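Local structure of AxyAgu115A (Amphibacillus xylanus NBRC 15112, 6NPS) at residues E10-D15 and L45-Q50; E374-I379 and R399-G404; T392-D397 and F441-L446; V668-T673 and L687-F692; A700-S705 and I742-D747. The protein belongs to glycoside hydrolase family 115 and acts as an alpha-glucuronidase, probably removing glucuronic acid side groups from arabinoglucuronoxylan. The protein carries 3 engineered substitutions. One frame throughout, in Å; residues are numbered along the deposited sequence.

Contact 1. Residues E10-D15 and L45-Q50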
# COMPACT_ATOMS: atom_id res chain seq x y z
N GLU A 10 -46.28 -52.43 15.70
CA GLU A 10 -47.17 -53.58 15.55
C GLU A 10 -48.34 -53.25 14.63
O GLU A 10 -48.77 -54.09 13.82
CB GLU A 10 -47.70 -54.03 16.91
CG GLU A 10 -46.66 -54.15 18.00
CD GLU A 10 -45.80 -55.40 17.88
OE1 GLU A 10 -45.37 -55.92 18.94
OE2 GLU A 10 -45.54 -55.87 16.75
N MET A 11 -48.86 -52.04 14.73
CA MET A 11 -49.99 -51.65 13.92
C MET A 11 -49.62 -51.64 12.44
O MET A 11 -50.49 -51.77 11.58
CB MET A 11 -50.49 -50.26 14.33
CG MET A 11 -51.56 -50.29 15.41
SD MET A 11 -51.59 -48.78 16.40
CE MET A 11 -52.08 -49.44 18.00
N LEU A 12 -48.33 -51.50 12.15
CA LEU A 12 -47.90 -51.37 10.76
C LEU A 12 -47.35 -52.66 10.17
O LEU A 12 -47.35 -52.81 8.95
CB LEU A 12 -46.84 -50.26 10.64
CG LEU A 12 -47.26 -48.87 11.11
CD1 LEU A 12 -46.03 -47.97 11.33
CD2 LEU A 12 -48.18 -48.23 10.11
N MET A 13 -46.93 -53.61 11.00
CA MET A 13 -46.32 -54.83 10.50
C MET A 13 -47.38 -55.78 9.99
O MET A 13 -48.46 -55.90 10.58
CB MET A 13 -45.51 -55.52 11.60
CG MET A 13 -44.16 -54.89 11.84
SD MET A 13 -43.37 -55.63 13.27
CE MET A 13 -43.80 -54.45 14.52
N THR A 14 -47.05 -56.48 8.90
CA THR A 14 -48.04 -57.29 8.19
C THR A 14 -48.60 -58.41 9.06
O THR A 14 -49.77 -58.78 8.91
CB THR A 14 -47.43 -57.87 6.91
OG1 THR A 14 -46.37 -58.76 7.25
CG2 THR A 14 -46.89 -56.74 6.04
N ASP A 15 -47.80 -58.97 9.98
CA ASP A 15 -48.28 -60.08 10.80
C ASP A 15 -49.23 -59.66 11.92
O ASP A 15 -49.98 -60.50 12.43
CB ASP A 15 -47.10 -60.89 11.37
CG ASP A 15 -46.16 -60.05 12.27
OD1 ASP A 15 -46.53 -58.94 12.71
OD2 ASP A 15 -45.04 -60.54 12.54
N LEU A 45 -40.45 -43.39 8.00
CA LEU A 45 -39.12 -43.05 8.49
C LEU A 45 -39.05 -43.11 10.00
O LEU A 45 -37.98 -43.41 10.56
CB LEU A 45 -38.72 -41.65 8.03
CG LEU A 45 -38.53 -41.46 6.53
CD1 LEU A 45 -38.27 -39.98 6.27
CD2 LEU A 45 -37.37 -42.31 6.02
N VAL A 46 -40.14 -42.77 10.67
CA VAL A 46 -40.18 -42.76 12.13
C VAL A 46 -40.28 -44.18 12.68
O VAL A 46 -39.56 -44.55 13.63
CB VAL A 46 -41.36 -41.89 12.61
CG1 VAL A 46 -41.56 -42.03 14.12
CG2 VAL A 46 -41.15 -40.43 12.23
N PHE A 47 -41.20 -44.99 12.13
CA PHE A 47 -41.47 -46.31 12.69
C PHE A 47 -40.74 -47.46 11.99
O PHE A 47 -40.62 -48.54 12.58
CB PHE A 47 -42.99 -46.58 12.68
CG PHE A 47 -43.76 -45.66 13.60
CD1 PHE A 47 -43.86 -45.93 14.95
CD2 PHE A 47 -44.33 -44.49 13.11
CE1 PHE A 47 -44.56 -45.05 15.81
CE2 PHE A 47 -45.02 -43.62 13.94
CZ PHE A 47 -45.13 -43.91 15.31
N GLY A 48 -40.22 -47.25 10.79
CA GLY A 48 -39.50 -48.31 10.10
C GLY A 48 -40.35 -49.23 9.25
O GLY A 48 -39.81 -50.22 8.73
N TYR A 49 -41.64 -48.96 9.09
CA TYR A 49 -42.49 -49.84 8.29
C TYR A 49 -43.47 -48.98 7.49
O TYR A 49 -43.90 -47.92 7.94
CB TYR A 49 -43.25 -50.86 9.18
CG TYR A 49 -42.34 -51.82 9.95
CD1 TYR A 49 -41.82 -52.96 9.34
CD2 TYR A 49 -42.02 -51.58 11.28
CE1 TYR A 49 -40.99 -53.85 10.05
CE2 TYR A 49 -41.19 -52.45 11.99
CZ TYR A 49 -40.67 -53.58 11.37
OH TYR A 49 -39.85 -54.44 12.08
N GLN A 50 -43.81 -49.45 6.30
CA GLN A 50 -44.60 -48.62 5.39
C GLN A 50 -46.08 -48.67 5.76
O GLN A 50 -46.66 -49.76 5.76
CB GLN A 50 -44.39 -49.08 3.96
CG GLN A 50 -44.96 -48.16 2.90
CD GLN A 50 -44.86 -48.78 1.51
OE1 GLN A 50 -44.14 -49.77 1.29
NE2 GLN A 50 -45.60 -48.21 0.56
O HOH W 1 -48.63 -51.15 7.15
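The side chain of M13 lies across one face of the Y49 ring. Its CG sits almost exactly over the centre, 3.6 Å from the ring centroid and only 6° off the normal, which makes a CH-pi contact. The thioether follows more obliquely, with M13 SD 4.3 Å from the same centroid. M13 runs extended as far as its sulfur and then turns (chi3 -96°), so CE also stays close to the ring, near Y49 CE2. A flexible, polarisable methionine suits this place because it can follow an aromatic face.

L12 meets the same segment deeper in. With its CG rotated beside the backbone N (chi1 -58°), the branch carries CD1 across to F47 CB at 3.6 Å; the two side chains cross at about a right angle. L12 CB also touches Y49 CB at 3.9 Å. The two backbones are joined by a water that donates to both L12 O and Q50 O, at 2.8 Å each. G48, with its positive phi, lets the chain leave helix 30-47 between the two aromatic residues. The arrangement is a Met-aromatic contact beside a small apolar core, joining the short helix 9-12 to the C-terminal end of helix 30-47.

Contact 2. Residues E374-I379 and R399-G404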
# COMPACT_ATOMS: atom_id res chain seq x y z
N GLU A 374 -56.28 2.83 -10.82
CA GLU A 374 -55.92 1.63 -11.47
C GLU A 374 -55.22 0.68 -10.48
O GLU A 374 -55.18 -0.50 -10.69
CB GLU A 374 -55.11 1.96 -12.69
CG GLU A 374 -56.00 2.45 -13.82
CD GLU A 374 -56.93 1.35 -14.31
OE1 GLU A 374 -56.61 0.21 -14.01
OE2 GLU A 374 -57.95 1.58 -14.96
N LEU A 375 -54.70 1.22 -9.39
CA LEU A 375 -54.06 0.46 -8.33
C LEU A 375 -55.02 0.03 -7.23
O LEU A 375 -54.60 -0.64 -6.27
CB LEU A 375 -52.92 1.27 -7.73
CG LEU A 375 -51.90 1.58 -8.83
CD1 LEU A 375 -50.84 2.50 -8.25
CD2 LEU A 375 -51.26 0.27 -9.36
N GLU A 376 -56.30 0.35 -7.35
CA GLU A 376 -57.25 -0.12 -6.35
C GLU A 376 -57.34 -1.64 -6.39
O GLU A 376 -57.45 -2.25 -7.46
CB GLU A 376 -58.62 0.54 -6.56
CG GLU A 376 -59.44 0.57 -5.28
CD GLU A 376 -58.56 0.72 -4.04
OE1 GLU A 376 -58.37 -0.28 -3.32
OE2 GLU A 376 -58.08 1.85 -3.77
N ASP A 377 -57.24 -2.26 -5.20
CA ASP A 377 -57.25 -3.69 -4.96
C ASP A 377 -55.92 -4.33 -5.32
O ASP A 377 -55.78 -5.54 -5.12
CB ASP A 377 -58.37 -4.43 -5.71
CG ASP A 377 -59.71 -3.69 -5.63
OD1 ASP A 377 -60.29 -3.38 -6.71
OD2 ASP A 377 -60.16 -3.42 -4.50
N VAL A 378 -54.93 -3.58 -5.83
CA VAL A 378 -53.62 -4.14 -6.16
C VAL A 378 -52.74 -4.16 -4.91
O VAL A 378 -52.68 -3.18 -4.14
CB VAL A 378 -52.97 -3.34 -7.30
CG1 VAL A 378 -51.53 -3.84 -7.54
CG2 VAL A 378 -53.80 -3.45 -8.56
N ILE A 379 -52.02 -5.26 -4.71
CA ILE A 379 -51.00 -5.30 -3.66
C ILE A 379 -49.82 -4.42 -4.07
O ILE A 379 -49.28 -4.58 -5.17
CB ILE A 379 -50.50 -6.73 -3.42
CG1 ILE A 379 -51.65 -7.65 -2.99
CG2 ILE A 379 -49.38 -6.72 -2.37
CD1 ILE A 379 -51.37 -9.11 -3.36
N ARG A 399 -52.12 3.39 4.74
CA ARG A 399 -52.58 2.11 5.24
C ARG A 399 -54.06 1.90 5.00
O ARG A 399 -54.56 0.79 5.22
CB ARG A 399 -52.24 1.99 6.74
CG ARG A 399 -50.72 1.91 6.96
CD ARG A 399 -50.36 2.10 8.43
NE ARG A 399 -50.72 0.93 9.21
CZ ARG A 399 -50.16 0.61 10.38
NH1 ARG A 399 -49.23 1.39 10.92
NH2 ARG A 399 -50.54 -0.50 11.00
N LYS A 400 -54.77 2.92 4.53
CA LYS A 400 -56.15 2.77 4.10
C LYS A 400 -56.28 2.02 2.77
O LYS A 400 -57.41 1.69 2.37
CB LYS A 400 -56.78 4.16 3.99
CG LYS A 400 -57.33 4.71 5.29
CD LYS A 400 -58.71 5.38 5.05
CE LYS A 400 -59.76 5.05 6.13
NZ LYS A 400 -60.36 3.68 6.01
N HIS A 401 -55.18 1.75 2.09
CA HIS A 401 -55.23 1.25 0.71
C HIS A 401 -55.81 -0.15 0.68
O HIS A 401 -55.29 -1.08 1.30
CB HIS A 401 -53.84 1.27 0.08
CG HIS A 401 -53.77 0.60 -1.26
ND1 HIS A 401 -54.31 1.17 -2.40
CD2 HIS A 401 -53.23 -0.57 -1.65
CE1 HIS A 401 -54.09 0.37 -3.43
NE2 HIS A 401 -53.44 -0.70 -3.00
N SER A 402 -56.92 -0.30 -0.02
CA SER A 402 -57.48 -1.62 -0.21
C SER A 402 -56.60 -2.37 -1.21
O SER A 402 -56.27 -1.85 -2.28
CB SER A 402 -58.93 -1.51 -0.68
OG SER A 402 -59.28 -2.63 -1.46
N GLY A 403 -56.23 -3.59 -0.88
CA GLY A 403 -55.22 -4.31 -1.61
C GLY A 403 -54.00 -4.57 -0.76
O GLY A 403 -53.28 -5.55 -1.00
N GLY A 404 -53.75 -3.71 0.23
CA GLY A 404 -52.64 -3.96 1.13
C GLY A 404 -51.26 -3.81 0.48
O GLY A 404 -51.10 -3.35 -0.66
O HOH W 2 -58.30 2.25 -1.26
O HOH W 3 -58.98 -5.08 -2.11
O HOH W 4 -55.09 -7.90 -2.73
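The H401 ring points edge-on into the turn formed by 375-378. Its NE2 donates to V378 O over 2.8 Å, and the bond is nearly straight (163°), lying in both the ring plane and the carbonyl plane. This in-plane bond probably limits rotation of the imidazole. H401 CG is anti to the backbone N (chi1 172°), which carries the ring across to the other segment, where CE1 comes to 3.1 Å from L375 O at the same edge.

E376 slides past H401 in the opposite direction, its carboxylate turned 46° from the ring plane. The bend in its chain brings OE1 back over its own turn, where D377 N donates to it at 3.0 Å from above the carboxylate plane. The same N-H also reaches S402 O at 3.1 Å, again out of the carbonyl plane, so one donor is shared between two acceptors that lie close together. Water 2 links the other carboxylate oxygen, E376 OE2, to S402 N, and water 3 joins D377 OD2 to S402 OG.

Both segments form type II turns. G403 occupies the third position of the second turn, where a CB would collide with D377 C and V378 O. The turns lead into adjacent parallel strands, 379-383 and 405-410, and lie at their N-terminal ends. I379 pairs with R348 and L350 of strand 348-351, G404 pairs with L380, and L375 packs on I328 of helix 317-338.

Contact 3. Residues T392-D397 and F441-L446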
# COMPACT_ATOMS: atom_id res chain seq x y z
N THR A 392 -38.85 2.95 2.26
CA THR A 392 -40.03 3.62 2.81
C THR A 392 -41.13 2.61 3.09
O THR A 392 -41.13 1.48 2.58
CB THR A 392 -40.56 4.69 1.88
OG1 THR A 392 -41.06 4.07 0.70
CG2 THR A 392 -39.46 5.68 1.56
N LEU A 393 -42.06 3.02 3.94
CA LEU A 393 -43.10 2.15 4.47
C LEU A 393 -44.40 2.95 4.47
O LEU A 393 -44.37 4.19 4.39
CB LEU A 393 -42.72 1.71 5.90
CG LEU A 393 -41.49 0.78 6.03
CD1 LEU A 393 -41.16 0.57 7.52
CD2 LEU A 393 -41.67 -0.59 5.29
N PRO A 394 -45.54 2.28 4.58
CA PRO A 394 -46.82 3.01 4.49
C PRO A 394 -46.99 4.05 5.61
O PRO A 394 -46.76 3.76 6.79
CB PRO A 394 -47.87 1.90 4.59
CG PRO A 394 -47.15 0.66 4.13
CD PRO A 394 -45.75 0.83 4.67
N THR A 395 -47.37 5.27 5.23
CA THR A 395 -47.90 6.23 6.17
C THR A 395 -49.30 5.78 6.61
O THR A 395 -49.92 4.89 6.01
CB THR A 395 -48.02 7.61 5.54
OG1 THR A 395 -48.98 7.56 4.47
CG2 THR A 395 -46.70 8.06 4.96
N GLU A 396 -49.83 6.47 7.62
CA GLU A 396 -51.14 6.13 8.15
C GLU A 396 -52.20 6.27 7.08
O GLU A 396 -53.10 5.44 6.97
CB GLU A 396 -51.48 7.03 9.34
CG GLU A 396 -50.89 6.57 10.66
CD GLU A 396 -51.03 7.60 11.77
OE1 GLU A 396 -51.05 8.81 11.45
OE2 GLU A 396 -51.13 7.20 12.95
N ASP A 397 -52.11 7.32 6.27
CA ASP A 397 -53.06 7.51 5.17
C ASP A 397 -52.94 6.38 4.15
O ASP A 397 -53.95 5.83 3.70
CB ASP A 397 -52.87 8.87 4.51
CG ASP A 397 -53.89 9.12 3.42
OD1 ASP A 397 -55.07 8.73 3.59
OD2 ASP A 397 -53.52 9.71 2.38
N PHE A 441 -45.82 -1.23 10.40
CA PHE A 441 -46.27 -0.17 9.51
C PHE A 441 -47.39 -0.64 8.57
O PHE A 441 -47.71 0.08 7.62
CB PHE A 441 -45.11 0.36 8.68
CG PHE A 441 -44.25 1.40 9.39
CD1 PHE A 441 -43.34 1.01 10.36
CD2 PHE A 441 -44.34 2.76 9.04
CE1 PHE A 441 -42.53 1.95 11.00
CE2 PHE A 441 -43.55 3.70 9.66
CZ PHE A 441 -42.62 3.29 10.64
N GLY A 442 -47.93 -1.83 8.78
CA GLY A 442 -49.07 -2.27 8.00
C GLY A 442 -48.72 -2.99 6.71
O GLY A 442 -49.54 -3.02 5.80
N VAL A 443 -47.54 -3.60 6.62
CA VAL A 443 -47.16 -4.41 5.46
C VAL A 443 -47.48 -5.85 5.81
O VAL A 443 -46.66 -6.55 6.41
CB VAL A 443 -45.69 -4.25 5.09
CG1 VAL A 443 -45.38 -5.12 3.81
CG2 VAL A 443 -45.37 -2.79 4.81
N ARG A 444 -48.65 -6.31 5.40
CA ARG A 444 -49.17 -7.56 5.95
C ARG A 444 -49.77 -8.49 4.92
O ARG A 444 -50.21 -9.58 5.31
CB ARG A 444 -50.22 -7.26 7.02
CG ARG A 444 -49.64 -6.57 8.22
CD ARG A 444 -50.70 -6.14 9.20
NE ARG A 444 -50.10 -5.28 10.20
CZ ARG A 444 -50.75 -4.81 11.26
NH1 ARG A 444 -52.04 -5.14 11.46
NH2 ARG A 444 -50.14 -4.00 12.10
N ASP A 445 -49.82 -8.13 3.65
CA ASP A 445 -50.49 -8.99 2.68
C ASP A 445 -49.55 -9.94 1.96
O ASP A 445 -49.95 -11.06 1.63
CB ASP A 445 -51.24 -8.12 1.67
CG ASP A 445 -52.58 -7.64 2.23
OD1 ASP A 445 -52.57 -6.79 3.17
OD2 ASP A 445 -53.63 -8.13 1.77
N LEU A 446 -48.31 -9.54 1.74
CA LEU A 446 -47.42 -10.42 0.99
C LEU A 446 -46.00 -10.22 1.51
O LEU A 446 -45.56 -9.08 1.65
CB LEU A 446 -47.51 -10.10 -0.52
CG LEU A 446 -46.69 -10.98 -1.46
CD1 LEU A 446 -47.36 -11.04 -2.86
CD2 LEU A 446 -45.31 -10.41 -1.62
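F441 is met by L393 and P394 in two quite different ways: a methyl group lies over one face of its ring, while a carbonyl oxygen sits at the edge. L393 CD1 stands 3.8 Å from the ring centroid, 20° off the normal and displaced toward the rim, in a CH-pi contact. P394 O lies in the ring plane, 3.5 Å from F441 CD2, where the slightly positive rim of an aromatic ring suits an oxygen. The side chains of L393 and F441 cross at about a right angle.

The proline is held from a further side. Its CB lies 3.5 Å from F441 O, with CG and CD scarcely farther from that oxygen, and P394 CD touches V443 CG2 at 3.6 Å. The rigid pyrrolidine fits here as a compact apolar block between a phenylalanine backbone and a beta-branched valine. More loosely, L393 CD2 approaches V443 CG2 at 4.3 Å.

Helix 428-440 ends here in a Schellman motif. Positive phi at G442, which glycine adopts readily, turns the chain, and V443 then packs on Y405 and M407 of strand 405-410. L393 also pairs through its backbone with V872, tying this loop to the C-terminal part of the chain. No hydrogen bond crosses between the segments, so the buried join rests on van der Waals packing and one CH-pi contact, with the P394 carbonyl oxygen set at the ring edge.

Contact 4. Residues V668-T673 and L687-F692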
# COMPACT_ATOMS: atom_id res chain seq x y z
N VAL A 668 10.04 -3.45 19.96
CA VAL A 668 9.14 -3.43 21.11
C VAL A 668 7.82 -2.80 20.69
O VAL A 668 7.81 -1.68 20.17
CB VAL A 668 9.76 -2.66 22.29
CG1 VAL A 668 8.78 -2.56 23.47
CG2 VAL A 668 11.09 -3.29 22.70
N SER A 669 6.69 -3.47 20.95
CA SER A 669 5.40 -2.92 20.56
C SER A 669 4.39 -3.06 21.69
O SER A 669 4.42 -4.04 22.44
CB SER A 669 4.89 -3.59 19.27
OG SER A 669 4.74 -5.00 19.42
N ILE A 670 3.50 -2.08 21.80
CA ILE A 670 2.49 -2.07 22.86
C ILE A 670 1.27 -2.82 22.34
O ILE A 670 0.72 -2.46 21.30
CB ILE A 670 2.11 -0.63 23.24
CG1 ILE A 670 3.35 0.21 23.60
CG2 ILE A 670 1.03 -0.64 24.38
CD1 ILE A 670 4.23 -0.48 24.65
N ASP A 671 0.82 -3.84 23.06
CA ASP A 671 -0.25 -4.65 22.48
C ASP A 671 -1.54 -3.82 22.39
O ASP A 671 -1.81 -2.98 23.24
CB ASP A 671 -0.46 -5.91 23.31
CG ASP A 671 0.78 -6.83 23.29
OD1 ASP A 671 1.77 -6.52 22.60
OD2 ASP A 671 0.76 -7.86 24.00
N GLY A 672 -2.30 -4.04 21.32
CA GLY A 672 -3.54 -3.32 21.10
C GLY A 672 -3.41 -1.96 20.44
O GLY A 672 -4.42 -1.26 20.32
N THR A 673 -2.20 -1.55 20.02
CA THR A 673 -1.92 -0.23 19.44
C THR A 673 -0.87 -0.36 18.34
O THR A 673 -0.24 -1.41 18.18
CB THR A 673 -1.35 0.76 20.48
OG1 THR A 673 0.02 0.43 20.71
CG2 THR A 673 -2.10 0.72 21.85
N LEU A 687 7.35 4.99 24.69
CA LEU A 687 6.01 4.52 24.32
C LEU A 687 5.07 4.53 25.52
O LEU A 687 5.44 4.06 26.61
CB LEU A 687 6.08 3.10 23.76
CG LEU A 687 7.00 2.84 22.56
CD1 LEU A 687 6.99 1.34 22.24
CD2 LEU A 687 6.63 3.68 21.30
N PRO A 688 3.85 5.04 25.36
CA PRO A 688 2.86 4.96 26.45
C PRO A 688 2.05 3.67 26.44
O PRO A 688 1.57 3.20 25.41
CB PRO A 688 1.95 6.16 26.18
CG PRO A 688 1.99 6.33 24.68
CD PRO A 688 3.44 5.99 24.30
N LEU A 689 1.86 3.10 27.62
CA LEU A 689 1.02 1.92 27.78
C LEU A 689 -0.09 2.34 28.73
O LEU A 689 0.17 2.57 29.93
CB LEU A 689 1.83 0.76 28.35
CG LEU A 689 1.10 -0.56 28.53
CD1 LEU A 689 2.11 -1.69 28.48
CD2 LEU A 689 0.41 -0.54 29.88
N VAL A 690 -1.31 2.45 28.22
CA VAL A 690 -2.32 3.21 28.96
C VAL A 690 -3.39 2.32 29.60
O VAL A 690 -4.37 2.84 30.13
CB VAL A 690 -2.95 4.28 28.06
CG1 VAL A 690 -1.86 5.23 27.57
CG2 VAL A 690 -3.74 3.65 26.90
N ASP A 691 -3.22 0.99 29.59
CA ASP A 691 -4.28 0.09 30.04
C ASP A 691 -4.70 0.37 31.49
O ASP A 691 -5.88 0.21 31.84
CB ASP A 691 -3.84 -1.36 29.90
CG ASP A 691 -3.39 -1.71 28.47
OD1 ASP A 691 -2.39 -1.12 27.98
OD2 ASP A 691 -4.01 -2.61 27.85
N PHE A 692 -3.74 0.77 32.36
CA PHE A 692 -4.08 0.92 33.78
C PHE A 692 -4.71 2.27 34.08
O PHE A 692 -5.00 2.55 35.24
CB PHE A 692 -2.83 0.72 34.67
CG PHE A 692 -2.19 -0.63 34.47
CD1 PHE A 692 -2.71 -1.76 35.10
CD2 PHE A 692 -1.11 -0.79 33.61
CE1 PHE A 692 -2.13 -3.02 34.90
CE2 PHE A 692 -0.54 -2.04 33.40
CZ PHE A 692 -1.05 -3.15 34.04
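I670 and L687 provide most of the apolar contact, their side chains sliding past each other in opposite directions. I670 CG1 lies 4.0 Å from L687 CB, and the isoleucine chain bends at chi2 (-52°), so that CD1 also rests near L687 CD1, at 4.1 Å. The other branch is used as well: I670 CG2 meets L689 CG at 4.2 Å. Branching at CB thus lets one residue fill two places, with I770 of strand 766-775 close to both I670 and L689. An alanine here is likely to open a gap between L687 and L689 and leave both leucines less well packed.

A second kind of contact sets carbon against backbone oxygen. I670 CG1 approaches P688 O at 3.9 Å, and L687 CD1 comes to 3.8 Å from V668 O.

No hydrogen bond passes between the two segments. Within 668-673 the strand runs into a type II turn from I670 to T673, with G672 at its positive-phi position. T673 OG1 donates to I670 O over 3.0 Å, from above the carbonyl plane, backing up a weak bond from T673 N. Strands 666-670 and 686-688 belong to different sheets, which therefore meet here by aliphatic packing, as in a beta-sandwich core.

Contact 5. Residues A700-S705 and I742-D747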
# COMPACT_ATOMS: atom_id res chain seq x y z
N ALA A 700 -1.90 -6.02 31.42
CA ALA A 700 -1.57 -5.39 30.14
C ALA A 700 -0.34 -6.11 29.61
O ALA A 700 0.29 -6.91 30.31
CB ALA A 700 -1.31 -3.90 30.30
N SER A 701 0.02 -5.82 28.36
CA SER A 701 1.19 -6.51 27.86
C SER A 701 1.84 -5.73 26.72
O SER A 701 1.21 -4.87 26.10
CB SER A 701 0.87 -7.94 27.40
OG SER A 701 -0.10 -7.99 26.41
N PHE A 702 3.12 -6.03 26.50
CA PHE A 702 3.81 -5.58 25.30
C PHE A 702 4.58 -6.76 24.73
O PHE A 702 4.76 -7.78 25.40
CB PHE A 702 4.72 -4.38 25.61
CG PHE A 702 5.85 -4.65 26.55
CD1 PHE A 702 5.69 -4.49 27.95
CD2 PHE A 702 7.11 -5.02 26.07
CE1 PHE A 702 6.77 -4.70 28.82
CE2 PHE A 702 8.18 -5.23 26.92
CZ PHE A 702 8.03 -5.07 28.32
N THR A 703 5.04 -6.62 23.48
CA THR A 703 5.70 -7.72 22.80
C THR A 703 7.08 -7.27 22.35
O THR A 703 7.30 -6.09 22.03
CB THR A 703 4.83 -8.19 21.61
OG1 THR A 703 3.56 -8.61 22.14
CG2 THR A 703 5.45 -9.38 20.85
N ILE A 704 8.01 -8.21 22.36
CA ILE A 704 9.35 -8.05 21.80
C ILE A 704 9.51 -9.05 20.66
O ILE A 704 9.25 -10.25 20.85
CB ILE A 704 10.44 -8.27 22.87
CG1 ILE A 704 10.18 -7.39 24.10
CG2 ILE A 704 11.86 -8.00 22.31
CD1 ILE A 704 10.97 -7.85 25.32
N SER A 705 9.93 -8.57 19.47
CA SER A 705 9.92 -9.35 18.24
C SER A 705 11.23 -9.25 17.50
O SER A 705 11.82 -8.17 17.38
CB SER A 705 8.82 -8.89 17.27
OG SER A 705 7.57 -8.96 17.90
N ILE A 742 5.41 -9.83 27.05
CA ILE A 742 5.74 -9.51 28.44
C ILE A 742 4.48 -8.99 29.10
O ILE A 742 3.85 -8.04 28.59
CB ILE A 742 6.88 -8.47 28.53
CG1 ILE A 742 8.08 -8.86 27.62
CG2 ILE A 742 7.29 -8.23 30.02
CD1 ILE A 742 8.76 -10.18 27.93
N HIS A 743 4.07 -9.62 30.20
CA HIS A 743 2.94 -9.12 30.96
C HIS A 743 3.39 -8.11 32.00
O HIS A 743 4.42 -8.28 32.66
CB HIS A 743 2.18 -10.29 31.61
CG HIS A 743 1.86 -11.35 30.62
ND1 HIS A 743 0.79 -11.25 29.75
CD2 HIS A 743 2.53 -12.47 30.27
CE1 HIS A 743 0.79 -12.29 28.94
NE2 HIS A 743 1.82 -13.05 29.25
N VAL A 744 2.59 -7.06 32.16
CA VAL A 744 2.88 -5.98 33.08
C VAL A 744 1.88 -6.06 34.24
O VAL A 744 0.69 -6.25 34.01
CB VAL A 744 2.79 -4.61 32.39
CG1 VAL A 744 3.18 -3.51 33.36
CG2 VAL A 744 3.72 -4.56 31.17
N PHE A 745 2.37 -5.85 35.46
CA PHE A 745 1.56 -5.97 36.69
C PHE A 745 1.69 -4.70 37.51
O PHE A 745 2.80 -4.23 37.76
CB PHE A 745 1.99 -7.17 37.55
CG PHE A 745 2.11 -8.45 36.79
CD1 PHE A 745 0.98 -9.05 36.25
CD2 PHE A 745 3.35 -9.04 36.57
CE1 PHE A 745 1.07 -10.22 35.53
CE2 PHE A 745 3.45 -10.23 35.85
CZ PHE A 745 2.30 -10.81 35.32
N VAL A 746 0.54 -4.18 37.96
CA VAL A 746 0.50 -3.03 38.85
C VAL A 746 -0.07 -3.48 40.20
O VAL A 746 -1.18 -4.01 40.26
CB VAL A 746 -0.34 -1.89 38.25
CG1 VAL A 746 -0.60 -0.81 39.29
CG2 VAL A 746 0.40 -1.29 37.05
N ASP A 747 0.68 -3.25 41.27
CA ASP A 747 0.16 -3.52 42.60
C ASP A 747 -0.64 -2.31 43.05
O ASP A 747 -0.08 -1.30 43.45
CB ASP A 747 1.29 -3.82 43.57
CG ASP A 747 0.78 -4.25 44.94
OD1 ASP A 747 -0.46 -4.46 45.09
OD2 ASP A 747 1.62 -4.38 45.86
O HOH W 5 -0.66 -8.36 33.03
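Beneath the paired strands, the F702 ring is covered on one face by I742 CB, 3.8 Å from the ring centroid and 18° off the normal. V744 CG2 approaches the ring edge, 3.8 Å from F702 CD1. The ring gets there because F702 CG sits in the crowded position between the backbone N and the carbonyl carbon (chi1 64°), which swings it under the neighbouring strand. I704 CD1 extends the layer, touching I742 CG1 at 3.8 Å. Cutting F702 back to an alanine is likely to take the ring face from I742 and the edge contact from V744, leaving a gap.

The backbone is tightly bonded at the same point: F702 and I742 exchange a pair of hydrogen bonds, I742 N to F702 O at 2.7 Å and F702 N to I742 O at 3.0 Å.

The other face is looser and more polar. S701 and H743 form a non-hydrogen-bonded pair there, with S701 CB 4.1 Å from H743 ND1, and S701 OG is hydrogen-bonded to D671, just past the end of neighbouring strand 666-670. Toward A700 a water takes over part of the pairing, accepting from A700 N and donating to V744 O. Apolar F702, I704, I742 and V744 thus give the sheet a core face, against polar S701 and H743 on the other.

Overall arrangement
Along the chain contact 1 comes first, then contacts 2 and 3, whose segments alternate, then contacts 4 and 5. Contacts 2 and 3 have centres about 11 Å apart within the probable TIM barrel of the family 115 catalytic region; their segments lead into parallel strands 379-383, 405-410 and 446-450, and they touch where R399 packs on F441 and G442. Contacts 4 and 5, with centres about 9 Å apart, share one antiparallel sheet, in which strands 666-670 and 700-706 are neighbours, and D671 is probably hydrogen-bonded to S701 and T703. Contact 1 lies about 52 Å from contact 2 and 69 Å from contact 4, centre to centre. The five contacts thus sample three separate regions of an elongated, multidomain enzyme.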